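Local atomic coordinates of ATP grasp ligase (Microcystis aeruginosa MRC, PDB entry 5IG9), a protein that probably acts as an ATP-grasp ligase, with an activity like that of ribosomal S6-glutamic acid ligases. Residues P140-S145 and P203-E208. Residues are numbered along the deposited sequence; the frame is centred on the assembly and turned at random.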
loop_
_atom_site.group_PDB
_atom_site.type_symbol
_atom_site.label_atom_id
_atom_site.label_comp_id
_atom_site.label_asym_id
_atom_site.label_seq_id
_atom_site.Cartn_x
_atom_site.Cartn_y
_atom_site.Cartn_z
ATOM N N PRO A 140 -12.708 21.028 2.557
ATOM C CA PRO A 140 -14.163 20.864 2.609
ATOM C C PRO A 140 -14.566 19.823 3.636
ATOM O O PRO A 140 -13.832 18.872 3.916
ATOM C CB PRO A 140 -14.516 20.412 1.189
ATOM C CG PRO A 140 -13.297 19.687 0.734
ATOM C CD PRO A 140 -12.124 20.397 1.358
ATOM N N GLY A 141 -15.754 20.021 4.203
ATOM C CA GLY A 141 -16.313 19.059 5.138
ATOM C C GLY A 141 -16.445 17.687 4.504
ATOM O O GLY A 141 -17.139 17.528 3.498
ATOM N N THR A 142 -15.787 16.688 5.082
ATOM C CA THR A 142 -15.693 15.368 4.477
ATOM C C THR A 142 -16.145 14.303 5.463
ATOM O O THR A 142 -15.802 14.353 6.647
ATOM C CB THR A 142 -14.260 15.090 4.001
ATOM O OG1 THR A 142 -13.863 16.100 3.070
ATOM C CG2 THR A 142 -14.165 13.731 3.337
ATOM N N LEU A 143 -16.927 13.343 4.969
ATOM C CA LEU A 143 -17.388 12.221 5.776
ATOM C C LEU A 143 -17.303 10.953 4.945
ATOM O O LEU A 143 -17.983 10.837 3.920
ATOM C CB LEU A 143 -18.820 12.434 6.271
ATOM C CG LEU A 143 -19.499 11.197 6.873
ATOM C CD1 LEU A 143 -18.781 10.739 8.140
ATOM C CD2 LEU A 143 -20.976 11.451 7.149
ATOM N N THR A 144 -16.470 10.011 5.382
ATOM C CA THR A 144 -16.473 8.653 4.855
ATOM C C THR A 144 -17.262 7.782 5.822
ATOM O O THR A 144 -16.938 7.723 7.013
ATOM C CB THR A 144 -15.053 8.107 4.683
ATOM O OG1 THR A 144 -14.599 7.541 5.919
ATOM C CG2 THR A 144 -14.095 9.213 4.264
ATOM N N SER A 145 -18.296 7.116 5.320
ATOM C CA SER A 145 -19.239 6.475 6.223
ATOM C C SER A 145 -19.983 5.348 5.521
ATOM O O SER A 145 -20.230 5.399 4.313
ATOM C CB SER A 145 -20.239 7.498 6.778
ATOM O OG SER A 145 -21.229 6.871 7.573
ATOM N N PRO A 203 -18.892 1.457 2.013
ATOM C CA PRO A 203 -18.980 2.874 2.373
ATOM C C PRO A 203 -18.661 3.760 1.180
ATOM O O PRO A 203 -18.197 3.312 0.130
ATOM C CB PRO A 203 -17.931 3.029 3.477
ATOM C CG PRO A 203 -16.938 1.964 3.181
ATOM C CD PRO A 203 -17.734 0.802 2.642
ATOM N N MET A 204 -18.933 5.048 1.355
ATOM C CA MET A 204 -18.545 6.056 0.382
ATOM C C MET A 204 -17.995 7.259 1.126
ATOM O O MET A 204 -18.106 7.366 2.350
ATOM C CB MET A 204 -19.712 6.464 -0.522
ATOM C CG MET A 204 -20.253 5.337 -1.373
ATOM S SD MET A 204 -21.173 5.922 -2.804
ATOM C CE MET A 204 -19.852 6.640 -3.774
ATOM N N THR A 205 -17.391 8.170 0.372
ATOM C CA THR A 205 -16.843 9.405 0.913
ATOM C C THR A 205 -17.687 10.568 0.409
ATOM O O THR A 205 -17.822 10.763 -0.805
ATOM C CB THR A 205 -15.376 9.582 0.516
ATOM O OG1 THR A 205 -14.598 8.511 1.066
ATOM C CG2 THR A 205 -14.840 10.900 1.047
ATOM N N PHE A 206 -18.259 11.326 1.339
ATOM C CA PHE A 206 -19.102 12.469 1.027
ATOM C C PHE A 206 -18.390 13.758 1.410
ATOM O O PHE A 206 -17.651 13.808 2.398
ATOM C CB PHE A 206 -20.444 12.370 1.758
ATOM C CG PHE A 206 -21.173 11.090 1.496
ATOM C CD1 PHE A 206 -20.950 9.978 2.288
ATOM C CD2 PHE A 206 -22.067 10.989 0.444
ATOM C CE1 PHE A 206 -21.610 8.796 2.046
ATOM C CE2 PHE A 206 -22.731 9.808 0.198
ATOM C CZ PHE A 206 -22.503 8.710 1.000
ATOM N N GLN A 207 -18.615 14.802 0.613
ATOM C CA GLN A 207 -17.914 16.067 0.788
ATOM C C GLN A 207 -18.853 17.247 0.594
ATOM O O GLN A 207 -19.773 17.195 -0.228
ATOM C CB GLN A 207 -16.742 16.196 -0.192
ATOM C CG GLN A 207 -15.472 15.518 0.276
ATOM C CD GLN A 207 -14.267 15.918 -0.546
ATOM O OE1 GLN A 207 -14.390 16.290 -1.711
ATOM N NE2 GLN A 207 -13.091 15.850 0.062
ATOM N N GLU A 208 -18.597 18.313 1.351
ATOM C CA GLU A 208 -19.291 19.578 1.154
ATOM C C GLU A 208 -19.046 20.106 -0.253
ATOM O O GLU A 208 -17.898 20.266 -0.679
ATOM C CB GLU A 208 -18.811 20.592 2.196
ATOM C CG GLU A 208 -19.176 22.043 1.914
ATOM C CD GLU A 208 -18.556 22.996 2.925
ATOM O OE1 GLU A 208 -17.634 22.569 3.652
ATOM O OE2 GLU A 208 -18.992 24.168 3.000
#
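Strands 142-145 and 204-208 run antiparallel at 162°, with L143 and F206 joined as a hydrogen-bonded pair in both directions and S145 and M204 as a second. Beyond the ladder, E208 N binds G141 O at 2.7 Å. The extended E208 side chain reaches across to G141 as well. Its CG is anti to the backbone N (chi1 165°), which brings OE1 to 3.2 Å from G141 N. That bond is nearly straight and uses the anti lone pair of OE1. T142, T144, T205 and Q207 line one face. Q207 lies alongside T142 and donates an N-H from NE2 to T142 OG1 at 3.1 Å; the oxygen lies 24° out of the Q207 amide plane. This hydroxyl in turn donates to P140 O. The methyls CG2 of T142 and T205 meet at 3.7 Å. On the other face, the F206 ring turns its edge to L143 O. L143, S145 and F206 pack on helix 148-157 there. Strand 204-208 also pairs with strand 163-166, in a sheet consistent with the smaller nucleotide-binding subdomain of ATP-grasp enzymes. Strand 142-145 ends this sheet within the chain, but a strand of the second subunit pairs with it and continues the sheet across the interface.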